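PDB 4S3J: cortical-lytic enzyme from Bacillus cereus, which acts as an N-acetylglucosaminidase that degrades partially broken-down spore cortex peptidoglycan during germination, recognising its muramic acid delta-lactam residues. Local coordinates for residues N53-Q58 / Q68-P73; A128-L133 / A159-Q164; L149-E154 / E208-R213. All coordinates share one frame; numbering follows the deposited sequence.

Contact 1 (N53-Q58 / Q68-P73); sequences NNYYVQ and QTYNVP. With EDO (1,2-ethanediol), chain D.
Tyr55 and Tyr70 meet with their rings tilted strongly against each other. Their planes stand 69° apart and their centroids are separated by 5.6 Å, an oblique aromatic pair. The touching atoms lie along one side of the Tyr55 ring: CD1 of Tyr55 is 3.6 Å from OH of Tyr70, and the same CD1 is 3.7 Å from CE2 of Tyr70. CE1 of Tyr55 sits beside the same two atoms of Tyr70, so the phenol end of one ring is laid against an entire C-C bond of the other. Tyr55 can reach across because its CG stands anti to the backbone N (chi1 -178°), which carries the ring out from strand 54-56. That strand, helix 63-70, helix 74-80 and strand 94-96 follow one another in the beta-alpha-alpha-beta order of a LysM domain, and the tyrosine pair joins the first strand to the end of the first helix. There the chain turns through a Schellman motif at Asn71. The two hydroxyls have separate partners: Tyr55 OH bonds to Asp61 OD2, and Tyr70 OH bonds to Ile3 O, on the strand of the preceding LysM domain. On one face of the Tyr70 ring lies Thr69 CG2, on the opposite face C1 of a 1,2-ethanediol, probably from the crystallisation liquor, both displaced toward the rim; C1 of the diol is 3.6 Å from CE1 of Tyr70. The diol reaches strand 54-56 as well, where its O2 accepts a weak bond of 3.3 Å from Asn54 N.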
ATOM      1  N   ASN A  53      -0.561   8.121  26.430  1.00 23.07           N
ATOM      2  CA  ASN A  53      -1.726   7.472  27.035  1.00 25.12           C
ATOM      3  C   ASN A  53      -2.959   8.367  27.115  1.00 23.42           C
ATOM      4  O   ASN A  53      -3.776   8.232  28.022  1.00 26.47           O
ATOM      5  CB  ASN A  53      -1.361   6.996  28.437  1.00 22.54           C
ATOM      6  CG  ASN A  53      -0.125   6.130  28.440  1.00 26.28           C
ATOM      7  OD1 ASN A  53       0.923   6.529  28.958  1.00 37.03           O
ATOM      8  ND2 ASN A  53      -0.231   4.951  27.856  1.00 32.08           N
ATOM      9  N   ASN A  54      -3.038   9.295  26.177  1.00 22.11           N
ATOM     10  CA  ASN A  54      -4.065  10.326  26.133  1.00 24.65           C
ATOM     11  C   ASN A  54      -4.616  10.486  24.721  1.00 21.09           C
ATOM     12  O   ASN A  54      -3.857  10.669  23.774  1.00 21.83           O
ATOM     13  CB  ASN A  54      -3.461  11.618  26.608  1.00 20.20           C
ATOM     14  CG  ASN A  54      -4.498  12.632  26.996  1.00 20.19           C
ATOM     15  OD1 ASN A  54      -5.348  12.390  27.865  1.00 24.76           O
ATOM     16  ND2 ASN A  54      -4.428  13.793  26.374  1.00 25.80           N
ATOM     17  N   TYR A  55      -5.938  10.469  24.588  1.00 15.62           N
ATOM     18  CA  TYR A  55      -6.557  10.482  23.275  1.00 15.26           C
ATOM     19  C   TYR A  55      -7.807  11.337  23.248  1.00 18.88           C
ATOM     20  O   TYR A  55      -8.624  11.257  24.164  1.00 19.94           O
ATOM     21  CB  TYR A  55      -6.881   9.047  22.857  1.00 21.00           C
ATOM     22  CG  TYR A  55      -7.496   8.937  21.488  1.00 18.28           C
ATOM     23  CD1 TYR A  55      -6.690   8.949  20.347  1.00 16.35           C
ATOM     24  CD2 TYR A  55      -8.873   8.805  21.318  1.00 17.35           C
ATOM     25  CE1 TYR A  55      -7.228   8.849  19.108  1.00 14.37           C
ATOM     26  CE2 TYR A  55      -9.421   8.708  20.057  1.00 15.84           C
ATOM     27  CZ  TYR A  55      -8.581   8.719  18.950  1.00 15.95           C
ATOM     28  OH  TYR A  55      -9.086   8.621  17.668  1.00 18.80           O
ATOM     29  N   TYR A  56      -7.958  12.148  22.198  1.00 15.77           N
ATOM     30  CA  TYR A  56      -9.161  12.962  22.032  1.00 17.05           C
ATOM     31  C   TYR A  56      -9.984  12.419  20.871  1.00 16.75           C
ATOM     32  O   TYR A  56      -9.518  12.307  19.736  1.00 16.65           O
ATOM     33  CB  TYR A  56      -8.794  14.435  21.831  1.00 16.63           C
ATOM     34  CG  TYR A  56      -8.086  14.971  23.051  1.00 14.67           C
ATOM     35  CD1 TYR A  56      -8.794  15.346  24.184  1.00 17.14           C
ATOM     36  CD2 TYR A  56      -6.707  15.052  23.095  1.00 16.61           C
ATOM     37  CE1 TYR A  56      -8.146  15.793  25.315  1.00 23.63           C
ATOM     38  CE2 TYR A  56      -6.052  15.505  24.216  1.00 19.39           C
ATOM     39  CZ  TYR A  56      -6.779  15.862  25.328  1.00 21.84           C
ATOM     40  OH  TYR A  56      -6.135  16.319  26.456  1.00 21.49           O
ATOM     41  N   VAL A  57     -11.221  12.070  21.188  1.00 16.78           N
ATOM     42  CA  VAL A  57     -12.100  11.365  20.264  1.00 17.01           C
ATOM     43  C   VAL A  57     -12.337  12.148  18.967  1.00 15.85           C
ATOM     44  O   VAL A  57     -12.534  13.373  18.958  1.00 17.08           O
ATOM     45  CB  VAL A  57     -13.452  11.033  20.976  1.00 18.90           C
ATOM     46  CG1 VAL A  57     -14.515  10.582  19.986  1.00 17.54           C
ATOM     47  CG2 VAL A  57     -13.241   9.976  22.073  1.00 18.78           C
ATOM     48  N   GLN A  58     -12.262  11.421  17.867  1.00 16.46           N
ATOM     49  CA  GLN A  58     -12.437  11.976  16.528  1.00 17.40           C
ATOM     50  C   GLN A  58     -13.785  11.578  15.921  1.00 17.86           C
ATOM     51  O   GLN A  58     -14.393  10.602  16.344  1.00 19.49           O
ATOM     52  CB  GLN A  58     -11.304  11.490  15.622  1.00 14.80           C
ATOM     53  CG  GLN A  58      -9.930  11.933  16.072  1.00 15.74           C
ATOM     54  CD  GLN A  58      -9.811  13.424  16.091  1.00 17.45           C
ATOM     55  OE1 GLN A  58      -9.969  14.082  15.052  1.00 16.98           O
ATOM     56  NE2 GLN A  58      -9.570  13.994  17.283  1.00 18.09           N
ATOM     57  N   GLN A  68      -8.525  -1.112  18.588  1.00 20.42           N
ATOM     58  CA  GLN A  68      -7.794  -1.725  17.481  1.00 17.63           C
ATOM     59  C   GLN A  68      -6.594  -0.873  17.110  1.00 18.03           C
ATOM     60  O   GLN A  68      -5.490  -1.378  16.936  1.00 20.38           O
ATOM     61  CB  GLN A  68      -8.682  -1.918  16.242  1.00 21.09           C
ATOM     62  CG  GLN A  68      -9.713  -3.018  16.366  1.00 32.31           C
ATOM     63  CD  GLN A  68      -9.071  -4.392  16.558  1.00 47.36           C
ATOM     64  OE1 GLN A  68      -8.168  -4.772  15.816  1.00 31.57           O
ATOM     65  NE2 GLN A  68      -9.520  -5.125  17.570  1.00 50.75           N
ATOM     66  N   THR A  69      -6.802   0.434  17.007  1.00 16.99           N
ATOM     67  CA  THR A  69      -5.733   1.320  16.621  1.00 17.06           C
ATOM     68  C   THR A  69      -4.547   1.215  17.574  1.00 17.82           C
ATOM     69  O   THR A  69      -3.411   1.085  17.123  1.00 18.37           O
ATOM     70  CB  THR A  69      -6.221   2.784  16.567  1.00 15.99           C
ATOM     71  OG1 THR A  69      -7.163   2.938  15.501  1.00 16.40           O
ATOM     72  CG2 THR A  69      -5.055   3.770  16.350  1.00 16.48           C
ATOM     73  N   TYR A  70      -4.807   1.248  18.881  1.00 16.89           N
ATOM     74  CA  TYR A  70      -3.717   1.310  19.851  1.00 16.31           C
ATOM     75  C   TYR A  70      -3.314  -0.033  20.443  1.00 20.11           C
ATOM     76  O   TYR A  70      -2.540  -0.080  21.383  1.00 22.21           O
ATOM     77  CB  TYR A  70      -4.078   2.320  20.956  1.00 19.45           C
ATOM     78  CG  TYR A  70      -4.005   3.725  20.401  1.00 16.68           C
ATOM     79  CD1 TYR A  70      -2.780   4.319  20.178  1.00 14.47           C
ATOM     80  CD2 TYR A  70      -5.148   4.436  20.077  1.00 16.07           C
ATOM     81  CE1 TYR A  70      -2.679   5.599  19.610  1.00 15.94           C
ATOM     82  CE2 TYR A  70      -5.058   5.737  19.533  1.00 15.43           C
ATOM     83  CZ  TYR A  70      -3.820   6.299  19.304  1.00 15.55           C
ATOM     84  OH  TYR A  70      -3.720   7.572  18.759  1.00 17.49           O
ATOM     85  N   ASN A  71      -3.769  -1.116  19.825  1.00 16.25           N
ATOM     86  CA  ASN A  71      -3.358  -2.475  20.209  1.00 19.33           C
ATOM     87  C   ASN A  71      -3.597  -2.788  21.678  1.00 19.41           C
ATOM     88  O   ASN A  71      -2.790  -3.479  22.322  1.00 21.10           O
ATOM     89  CB  ASN A  71      -1.875  -2.662  19.909  1.00 19.29           C
ATOM     90  CG  ASN A  71      -1.518  -2.315  18.465  1.00 19.66           C
ATOM     91  OD1 ASN A  71      -2.188  -2.745  17.528  1.00 20.48           O
ATOM     92  ND2 ASN A  71      -0.470  -1.510  18.289  1.00 20.65           N
ATOM     93  N   VAL A  72      -4.746  -2.347  22.174  1.00 19.34           N
ATOM     94  CA  VAL A  72      -5.170  -2.549  23.567  1.00 23.09           C
ATOM     95  C   VAL A  72      -6.480  -3.328  23.622  1.00 19.21           C
ATOM     96  O   VAL A  72      -7.389  -3.060  22.850  1.00 23.83           O
ATOM     97  CB  VAL A  72      -5.343  -1.197  24.300  1.00 30.63           C
ATOM     98  CG1 VAL A  72      -4.045  -0.434  24.336  1.00 28.19           C
ATOM     99  CG2 VAL A  72      -6.389  -0.364  23.653  1.00 27.05           C
ATOM    100  N   PRO A  73      -6.577  -4.339  24.491  1.00 22.60           N
ATOM    101  CA  PRO A  73      -7.872  -5.026  24.530  1.00 25.19           C
ATOM    102  C   PRO A  73      -9.044  -4.089  24.826  1.00 26.34           C
ATOM    103  O   PRO A  73      -8.919  -3.189  25.653  1.00 28.54           O
ATOM    104  CB  PRO A  73      -7.706  -6.042  25.667  1.00 27.05           C
ATOM    105  CG  PRO A  73      -6.242  -6.212  25.846  1.00 31.41           C
ATOM    106  CD  PRO A  73      -5.598  -4.917  25.426  1.00 24.77           C
TER
HETATM  107  C1  EDO D 501      -2.968   6.888  22.927  1.00 38.00           C
HETATM  108  O1  EDO D 501      -1.859   6.220  23.533  1.00 43.77           O
HETATM  109  C2  EDO D 501      -2.415   8.100  22.208  1.00 27.86           C
HETATM  110  O2  EDO D 501      -1.639   8.821  23.173  1.00 27.89           O

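Contact 2 (A128-L133 / A159-Q164); sequences AINPFL and ANIATQ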
ATOM      1  N   ALA A 128      14.407   7.484   1.688  1.00 19.04           N
ATOM      2  CA  ALA A 128      13.608   7.934   2.821  1.00 20.11           C
ATOM      3  C   ALA A 128      12.699   6.819   3.331  1.00 22.84           C
ATOM      4  O   ALA A 128      12.481   6.685   4.532  1.00 19.28           O
ATOM      5  CB  ALA A 128      12.768   9.150   2.442  1.00 17.09           C
ATOM      6  N   ILE A 129      12.197   6.003   2.411  1.00 19.87           N
ATOM      7  CA  ILE A 129      11.213   4.973   2.741  1.00 14.59           C
ATOM      8  C   ILE A 129      11.874   3.659   3.170  1.00 15.97           C
ATOM      9  O   ILE A 129      11.321   2.924   3.970  1.00 17.96           O
ATOM     10  CB  ILE A 129      10.259   4.761   1.539  1.00 16.85           C
ATOM     11  CG1 ILE A 129       9.303   5.964   1.474  1.00 19.12           C
ATOM     12  CG2 ILE A 129       9.479   3.452   1.656  1.00 18.91           C
ATOM     13  CD1 ILE A 129       8.400   6.005   0.245  1.00 17.24           C
ATOM     14  N   ASN A 130      13.069   3.393   2.657  1.00 21.04           N
ATOM     15  CA  ASN A 130      13.748   2.112   2.902  1.00 20.93           C
ATOM     16  C   ASN A 130      13.801   1.634   4.369  1.00 18.71           C
ATOM     17  O   ASN A 130      13.665   0.431   4.634  1.00 20.40           O
ATOM     18  CB  ASN A 130      15.183   2.172   2.359  1.00 20.99           C
ATOM     19  CG  ASN A 130      15.816   0.800   2.246  1.00 20.76           C
ATOM     20  OD1 ASN A 130      15.207  -0.134   1.721  1.00 19.93           O
ATOM     21  ND2 ASN A 130      17.020   0.660   2.783  1.00 24.18           N
ATOM     22  N   PRO A 131      14.028   2.545   5.328  1.00 22.30           N
ATOM     23  CA  PRO A 131      14.069   2.085   6.723  1.00 24.61           C
ATOM     24  C   PRO A 131      12.764   1.435   7.191  1.00 23.58           C
ATOM     25  O   PRO A 131      12.792   0.604   8.097  1.00 27.82           O
ATOM     26  CB  PRO A 131      14.333   3.374   7.504  1.00 23.31           C
ATOM     27  CG  PRO A 131      14.937   4.296   6.556  1.00 27.79           C
ATOM     28  CD  PRO A 131      14.363   3.973   5.213  1.00 24.74           C
ATOM     29  N   PHE A 132      11.653   1.786   6.545  1.00 18.12           N
ATOM     30  CA  PHE A 132      10.332   1.281   6.903  1.00 20.66           C
ATOM     31  C   PHE A 132       9.960  -0.026   6.189  1.00 18.69           C
ATOM     32  O   PHE A 132       8.825  -0.500   6.342  1.00 18.68           O
ATOM     33  CB  PHE A 132       9.241   2.324   6.571  1.00 16.38           C
ATOM     34  CG  PHE A 132       9.411   3.658   7.235  1.00 17.93           C
ATOM     35  CD1 PHE A 132      10.137   4.673   6.629  1.00 18.59           C
ATOM     36  CD2 PHE A 132       8.790   3.909   8.445  1.00 22.61           C
ATOM     37  CE1 PHE A 132      10.267   5.905   7.237  1.00 24.11           C
ATOM     38  CE2 PHE A 132       8.918   5.140   9.058  1.00 21.26           C
ATOM     39  CZ  PHE A 132       9.661   6.137   8.451  1.00 32.99           C
ATOM     40  N   LEU A 133      10.897  -0.611   5.430  1.00 17.78           N
ATOM     41  CA  LEU A 133      10.595  -1.738   4.544  1.00 16.15           C
ATOM     42  C   LEU A 133      11.211  -3.077   4.934  1.00 17.41           C
ATOM     43  O   LEU A 133      12.392  -3.163   5.298  1.00 20.09           O
ATOM     44  CB  LEU A 133      11.072  -1.435   3.132  1.00 15.85           C
ATOM     45  CG  LEU A 133      10.484  -0.207   2.459  1.00 16.09           C
ATOM     46  CD1 LEU A 133      11.052  -0.161   1.034  1.00 17.57           C
ATOM     47  CD2 LEU A 133       8.974  -0.247   2.448  1.00 15.92           C
ATOM     48  N   ALA A 159      19.491  -2.005  -5.412  1.00 23.03           N
ATOM     49  CA  ALA A 159      19.656  -3.158  -4.526  1.00 20.08           C
ATOM     50  C   ALA A 159      20.544  -2.821  -3.341  1.00 24.66           C
ATOM     51  O   ALA A 159      20.300  -3.283  -2.228  1.00 28.83           O
ATOM     52  CB  ALA A 159      20.229  -4.343  -5.277  1.00 23.10           C
ATOM     53  N   ASN A 160      21.585  -2.029  -3.582  1.00 26.86           N
ATOM     54  CA  ASN A 160      22.512  -1.665  -2.514  1.00 35.59           C
ATOM     55  C   ASN A 160      21.843  -0.763  -1.476  1.00 28.61           C
ATOM     56  O   ASN A 160      22.128  -0.864  -0.280  1.00 29.79           O
ATOM     57  CB  ASN A 160      23.745  -0.963  -3.083  1.00 55.23           C
ATOM     58  CG  ASN A 160      24.841  -0.772  -2.045  1.00 77.55           C
ATOM     59  OD1 ASN A 160      25.101  -1.653  -1.227  1.00 84.54           O
ATOM     60  ND2 ASN A 160      25.474   0.395  -2.064  1.00 85.90           N
ATOM     61  N   ILE A 161      20.957   0.118  -1.928  1.00 27.38           N
ATOM     62  CA  ILE A 161      20.197   0.956  -1.005  1.00 23.70           C
ATOM     63  C   ILE A 161      19.417   0.055  -0.051  1.00 24.10           C
ATOM     64  O   ILE A 161      19.404   0.262   1.163  1.00 24.12           O
ATOM     65  CB  ILE A 161      19.243   1.910  -1.753  1.00 23.15           C
ATOM     66  CG1 ILE A 161      20.043   3.037  -2.414  1.00 24.29           C
ATOM     67  CG2 ILE A 161      18.191   2.514  -0.808  1.00 24.00           C
ATOM     68  CD1 ILE A 161      19.229   3.924  -3.333  1.00 26.85           C
ATOM     69  N   ALA A 162      18.749  -0.940  -0.619  1.00 23.26           N
ATOM     70  CA  ALA A 162      17.962  -1.867   0.175  1.00 22.04           C
ATOM     71  C   ALA A 162      18.830  -2.597   1.197  1.00 26.14           C
ATOM     72  O   ALA A 162      18.550  -2.563   2.397  1.00 28.22           O
ATOM     73  CB  ALA A 162      17.260  -2.859  -0.727  1.00 24.17           C
ATOM     74  N   THR A 163      19.906  -3.212   0.705  1.00 26.29           N
ATOM     75  CA  THR A 163      20.770  -4.074   1.504  1.00 28.59           C
ATOM     76  C   THR A 163      21.400  -3.299   2.663  1.00 29.34           C
ATOM     77  O   THR A 163      21.461  -3.792   3.787  1.00 28.99           O
ATOM     78  CB  THR A 163      21.860  -4.697   0.600  1.00 23.15           C
ATOM     79  OG1 THR A 163      21.226  -5.562  -0.346  1.00 32.07           O
ATOM     80  CG2 THR A 163      22.903  -5.494   1.400  1.00 32.08           C
ATOM     81  N   GLN A 164      21.842  -2.074   2.398  1.00 26.66           N
ATOM     82  CA  GLN A 164      22.451  -1.259   3.443  1.00 34.82           C
ATOM     83  C   GLN A 164      21.478  -0.902   4.569  1.00 41.89           C
ATOM     84  O   GLN A 164      21.904  -0.498   5.646  1.00 33.42           O
ATOM     85  CB  GLN A 164      23.035   0.021   2.841  1.00 43.82           C
ATOM     86  CG  GLN A 164      24.267  -0.208   1.956  1.00 65.05           C
ATOM     87  CD  GLN A 164      25.333  -1.068   2.618  1.00 72.46           C
ATOM     88  OE1 GLN A 164      25.863  -1.998   2.004  1.00 69.62           O
ATOM     89  NE2 GLN A 164      25.651  -0.762   3.871  1.00 71.08           N
TER
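Asn130 fills the tight part of this contact, its carboxamide pushed against the backbone of helix 155-164 at Ile161 and Ala162. The two backbone segments come nearest here, with the CA atoms of Asn130 and Ala162 6.4 Å apart. With chi1 at -165°, the Asn130 carboxamide swings opposite its backbone N, toward the helix. Its ND2 lies 2.9 Å from Ile161 O, yet the angle is poor and the approach does not qualify as a hydrogen bond. OD1 rests 3.6 Å from Ala162 CA and is bonded to Thr167 OG1, beyond the end of that helix, so the polar oxygen is satisfied although Asn130 is buried. The fit thins quickly on either flank. Ile161 contributes its carbonyl oxygen to the contact, while its side chain packs on Val123 and Arg127 of helix 120-129; Thr163 points away altogether, and CB of Ala162 gets no closer than 4.2 Å to Asn130 OD1. Pro131, Thr163 and Gln164 lie on the solvent side. The arrangement joins the C-terminal ends of two successive outer helices, 120-129 and 155-164, just before strands 135-143 and 168-177, as expected for the TIM barrel of glycosyl hydrolase family 18.

Contact 3 (L149-E154 / E208-R213); sequences LKEPTE and EKYGMR
The hydrogen bond between Tyr210 and Glu151 carries this surface contact: the phenol OH of Tyr210 donates to OE1 of Glu151 at 2.7 Å. The hydroxyl meets OE1 on the syn side, 16° out of the carboxylate plane. The two side chains come from opposite directions. Glu151 has CG anti to the carbonyl carbon (chi1 -63°) and is extended beyond it, which takes the carboxylate out to the phenol.

In its non-bonded packing, Glu151 keeps to the ring edge and does not lie over a face. OE2 of Glu151 lies in the ring plane, 3.8 Å from CE2 of Tyr210. The planes of carboxylate and ring are 77° apart, and both oxygens lie at the ring edge: OE1 at the hydroxyl, OE2 beside CE2. One face of Tyr210 is instead taken by its chain neighbour: CG of Lys209 stands above the ring centre.

A longer-range charge effect may add to this. NZ of Lys209 is 4.7 Å from OE2 of Glu151, too far for a salt bridge but close enough that the opposite charges would probably favour an ionised, accepting carboxylate.

Tyr210 is the last residue of helix 193-210. The chain leaves helical geometry at Gly211, whose positive phi suits glycine. The ring also touches Thr155 and Ala156 at the start of helix 155-164, while Met212 packs on Pro169 and Leu171 of strand 168-177. Glu151, for its part, follows strand 149-150, which runs antiparallel to strand 135-143, and leans on Phe141 there. The contact thus bridges the end of helix 193-210 to the loop leading from strand 149-150 into helix 155-164.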
ATOM      1  N   LEU A 149      16.627 -12.122 -19.143  1.00 23.10           N
ATOM      2  CA  LEU A 149      15.918 -11.008 -18.527  1.00 22.12           C
ATOM      3  C   LEU A 149      16.455  -9.677 -19.047  1.00 24.63           C
ATOM      4  O   LEU A 149      17.664  -9.519 -19.224  1.00 24.90           O
ATOM      5  CB  LEU A 149      16.081 -11.049 -17.005  1.00 20.49           C
ATOM      6  CG  LEU A 149      15.542 -12.264 -16.218  1.00 21.41           C
ATOM      7  CD1 LEU A 149      16.035 -12.246 -14.757  1.00 26.83           C
ATOM      8  CD2 LEU A 149      14.025 -12.291 -16.229  1.00 24.50           C
ATOM      9  N   LYS A 150      15.553  -8.719 -19.255  1.00 19.84           N
ATOM     10  CA  LYS A 150      15.927  -7.329 -19.477  1.00 21.13           C
ATOM     11  C   LYS A 150      16.066  -6.631 -18.134  1.00 21.02           C
ATOM     12  O   LYS A 150      15.079  -6.493 -17.413  1.00 21.66           O
ATOM     13  CB  LYS A 150      14.872  -6.603 -20.301  1.00 22.34           C
ATOM     14  CG  LYS A 150      15.263  -5.188 -20.680  1.00 23.69           C
ATOM     15  CD  LYS A 150      14.144  -4.459 -21.380  1.00 32.51           C
ATOM     16  CE  LYS A 150      14.523  -2.993 -21.602  1.00 43.75           C
ATOM     17  NZ  LYS A 150      13.440  -2.235 -22.268  1.00 54.50           N
ATOM     18  N   GLU A 151      17.285  -6.209 -17.799  1.00 24.50           N
ATOM     19  CA  GLU A 151      17.534  -5.558 -16.515  1.00 22.75           C
ATOM     20  C   GLU A 151      17.140  -4.087 -16.584  1.00 23.19           C
ATOM     21  O   GLU A 151      17.489  -3.396 -17.550  1.00 26.89           O
ATOM     22  CB  GLU A 151      19.003  -5.652 -16.120  1.00 27.70           C
ATOM     23  CG  GLU A 151      19.524  -7.051 -15.908  1.00 46.57           C
ATOM     24  CD  GLU A 151      20.807  -7.076 -15.092  1.00 51.56           C
ATOM     25  OE1 GLU A 151      21.207  -6.016 -14.560  1.00 48.61           O
ATOM     26  OE2 GLU A 151      21.408  -8.163 -14.979  1.00 61.76           O
ATOM     27  N   PRO A 152      16.452  -3.585 -15.548  1.00 22.71           N
ATOM     28  CA  PRO A 152      16.176  -2.143 -15.469  1.00 21.23           C
ATOM     29  C   PRO A 152      17.411  -1.333 -15.081  1.00 25.17           C
ATOM     30  O   PRO A 152      18.361  -1.887 -14.542  1.00 22.94           O
ATOM     31  CB  PRO A 152      15.105  -2.050 -14.389  1.00 21.50           C
ATOM     32  CG  PRO A 152      15.332  -3.230 -13.530  1.00 20.99           C
ATOM     33  CD  PRO A 152      15.821  -4.325 -14.440  1.00 19.34           C
ATOM     34  N   THR A 153      17.386  -0.024 -15.334  1.00 24.13           N
ATOM     35  CA  THR A 153      18.585   0.781 -15.155  1.00 21.10           C
ATOM     36  C   THR A 153      18.977   0.883 -13.682  1.00 25.98           C
ATOM     37  O   THR A 153      18.114   0.862 -12.807  1.00 23.57           O
ATOM     38  CB  THR A 153      18.388   2.206 -15.747  1.00 31.93           C
ATOM     39  OG1 THR A 153      19.619   2.929 -15.679  1.00 44.20           O
ATOM     40  CG2 THR A 153      17.298   2.977 -15.007  1.00 28.76           C
ATOM     41  N   GLU A 154      20.281   0.966 -13.421  1.00 27.03           N
ATOM     42  CA  GLU A 154      20.814   1.228 -12.081  1.00 24.84           C
ATOM     43  C   GLU A 154      20.341   0.207 -11.044  1.00 21.38           C
ATOM     44  O   GLU A 154      20.092   0.551  -9.880  1.00 24.97           O
ATOM     45  CB  GLU A 154      20.425   2.650 -11.652  1.00 34.57           C
ATOM     46  CG  GLU A 154      20.881   3.730 -12.638  1.00 36.47           C
ATOM     47  CD  GLU A 154      20.326   5.110 -12.304  1.00 47.38           C
ATOM     48  OE1 GLU A 154      20.506   5.579 -11.163  1.00 49.38           O
ATOM     49  OE2 GLU A 154      19.685   5.714 -13.190  1.00 58.39           O
ATOM     50  N   GLU A 208      21.407 -13.964  -7.212  1.00 28.87           N
ATOM     51  CA  GLU A 208      22.615 -14.093  -6.435  1.00 30.87           C
ATOM     52  C   GLU A 208      23.553 -12.914  -6.694  1.00 34.11           C
ATOM     53  O   GLU A 208      24.218 -12.435  -5.774  1.00 48.21           O
ATOM     54  CB  GLU A 208      23.290 -15.424  -6.757  1.00 37.02           C
ATOM     55  CG  GLU A 208      24.666 -15.584  -6.203  1.00 44.21           C
ATOM     56  CD  GLU A 208      25.245 -16.917  -6.603  1.00 54.69           C
ATOM     57  OE1 GLU A 208      24.878 -17.929  -5.972  1.00 58.30           O
ATOM     58  OE2 GLU A 208      26.030 -16.951  -7.571  1.00 56.00           O
ATOM     59  N   LYS A 209      23.576 -12.414  -7.923  1.00 28.05           N
ATOM     60  CA  LYS A 209      24.416 -11.260  -8.234  1.00 26.66           C
ATOM     61  C   LYS A 209      24.038  -9.993  -7.437  1.00 34.60           C
ATOM     62  O   LYS A 209      24.914  -9.260  -6.988  1.00 35.95           O
ATOM     63  CB  LYS A 209      24.355 -10.946  -9.729  1.00 33.05           C
ATOM     64  CG  LYS A 209      25.176  -9.720 -10.126  1.00 35.97           C
ATOM     65  CD  LYS A 209      25.116  -9.432 -11.608  1.00 40.66           C
ATOM     66  CE  LYS A 209      25.922  -8.185 -11.951  1.00 40.07           C
ATOM     67  NZ  LYS A 209      25.862  -7.853 -13.402  1.00 42.65           N
ATOM     68  N   TYR A 210      22.748  -9.759  -7.225  1.00 32.95           N
ATOM     69  CA  TYR A 210      22.306  -8.496  -6.623  1.00 27.35           C
ATOM     70  C   TYR A 210      21.817  -8.641  -5.188  1.00 29.21           C
ATOM     71  O   TYR A 210      21.350  -7.661  -4.590  1.00 28.55           O
ATOM     72  CB  TYR A 210      21.193  -7.866  -7.469  1.00 24.66           C
ATOM     73  CG  TYR A 210      21.668  -7.381  -8.820  1.00 26.25           C
ATOM     74  CD1 TYR A 210      22.631  -6.382  -8.925  1.00 33.85           C
ATOM     75  CD2 TYR A 210      21.154  -7.916  -9.992  1.00 28.36           C
ATOM     76  CE1 TYR A 210      23.069  -5.937 -10.156  1.00 34.72           C
ATOM     77  CE2 TYR A 210      21.585  -7.481 -11.226  1.00 33.95           C
ATOM     78  CZ  TYR A 210      22.540  -6.492 -11.306  1.00 36.07           C
ATOM     79  OH  TYR A 210      22.957  -6.064 -12.548  1.00 38.17           O
ATOM     80  N   GLY A 211      21.924  -9.839  -4.625  1.00 29.37           N
ATOM     81  CA  GLY A 211      21.506 -10.069  -3.248  1.00 29.65           C
ATOM     82  C   GLY A 211      20.002 -10.046  -3.100  1.00 33.08           C
ATOM     83  O   GLY A 211      19.457  -9.736  -2.031  1.00 26.46           O
ATOM     84  N   MET A 212      19.320 -10.398  -4.182  1.00 24.00           N
ATOM     85  CA  MET A 212      17.870 -10.398  -4.191  1.00 24.04           C
ATOM     86  C   MET A 212      17.336 -11.726  -3.669  1.00 27.42           C
ATOM     87  O   MET A 212      17.171 -12.681  -4.426  1.00 29.57           O
ATOM     88  CB  MET A 212      17.354 -10.100  -5.592  1.00 21.31           C
ATOM     89  CG  MET A 212      17.514  -8.643  -5.991  1.00 23.09           C
ATOM     90  SD  MET A 212      17.371  -8.467  -7.787  1.00 25.28           S
ATOM     91  CE  MET A 212      17.393  -6.693  -7.963  1.00 24.63           C
ATOM     92  N   ARG A 213      17.089 -11.794  -2.364  1.00 22.64           N
ATOM     93  CA  ARG A 213      16.770 -13.073  -1.740  1.00 21.19           C
ATOM     94  C   ARG A 213      15.304 -13.488  -1.866  1.00 27.04           C
ATOM     95  O   ARG A 213      14.944 -14.586  -1.464  1.00 30.06           O
ATOM     96  CB  ARG A 213      17.201 -13.059  -0.262  1.00 22.77           C
ATOM     97  CG  ARG A 213      18.716 -13.017  -0.082  1.00 44.72           C
ATOM     98  CD  ARG A 213      19.127 -13.071   1.383  1.00 77.84           C
ATOM     99  NE  ARG A 213      19.040 -11.780   2.054  1.00102.16           N
ATOM    100  CZ  ARG A 213      19.061 -11.625   3.373  1.00 96.56           C
ATOM    101  NH1 ARG A 213      19.149 -12.675   4.177  1.00 82.59           N
ATOM    102  NH2 ARG A 213      18.985 -10.418   3.900  1.00102.62           N
TER

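From the N terminus, contact 1 comes first: it closes a short loop across nine residues inside the second LysM domain and is finished before strand 104-111. Its nearest atoms remain about 15 Å from contact 2 and about 26 Å from contact 3. Within the barrel, contacts 2 and 3 cross, since their segments alternate as 128-133, 149-154, 159-164 and 208-213. Contact 2 spans strands 135-143 and 149-150; contact 3 spans helix 155-164, strands 168-177 and 180-181, helix 183-191 and most of helix 193-210. They also touch, Ala159 CB lying 3.6 Å from Tyr210 O, so that helices 120-129, 155-164 and 193-210 are linked.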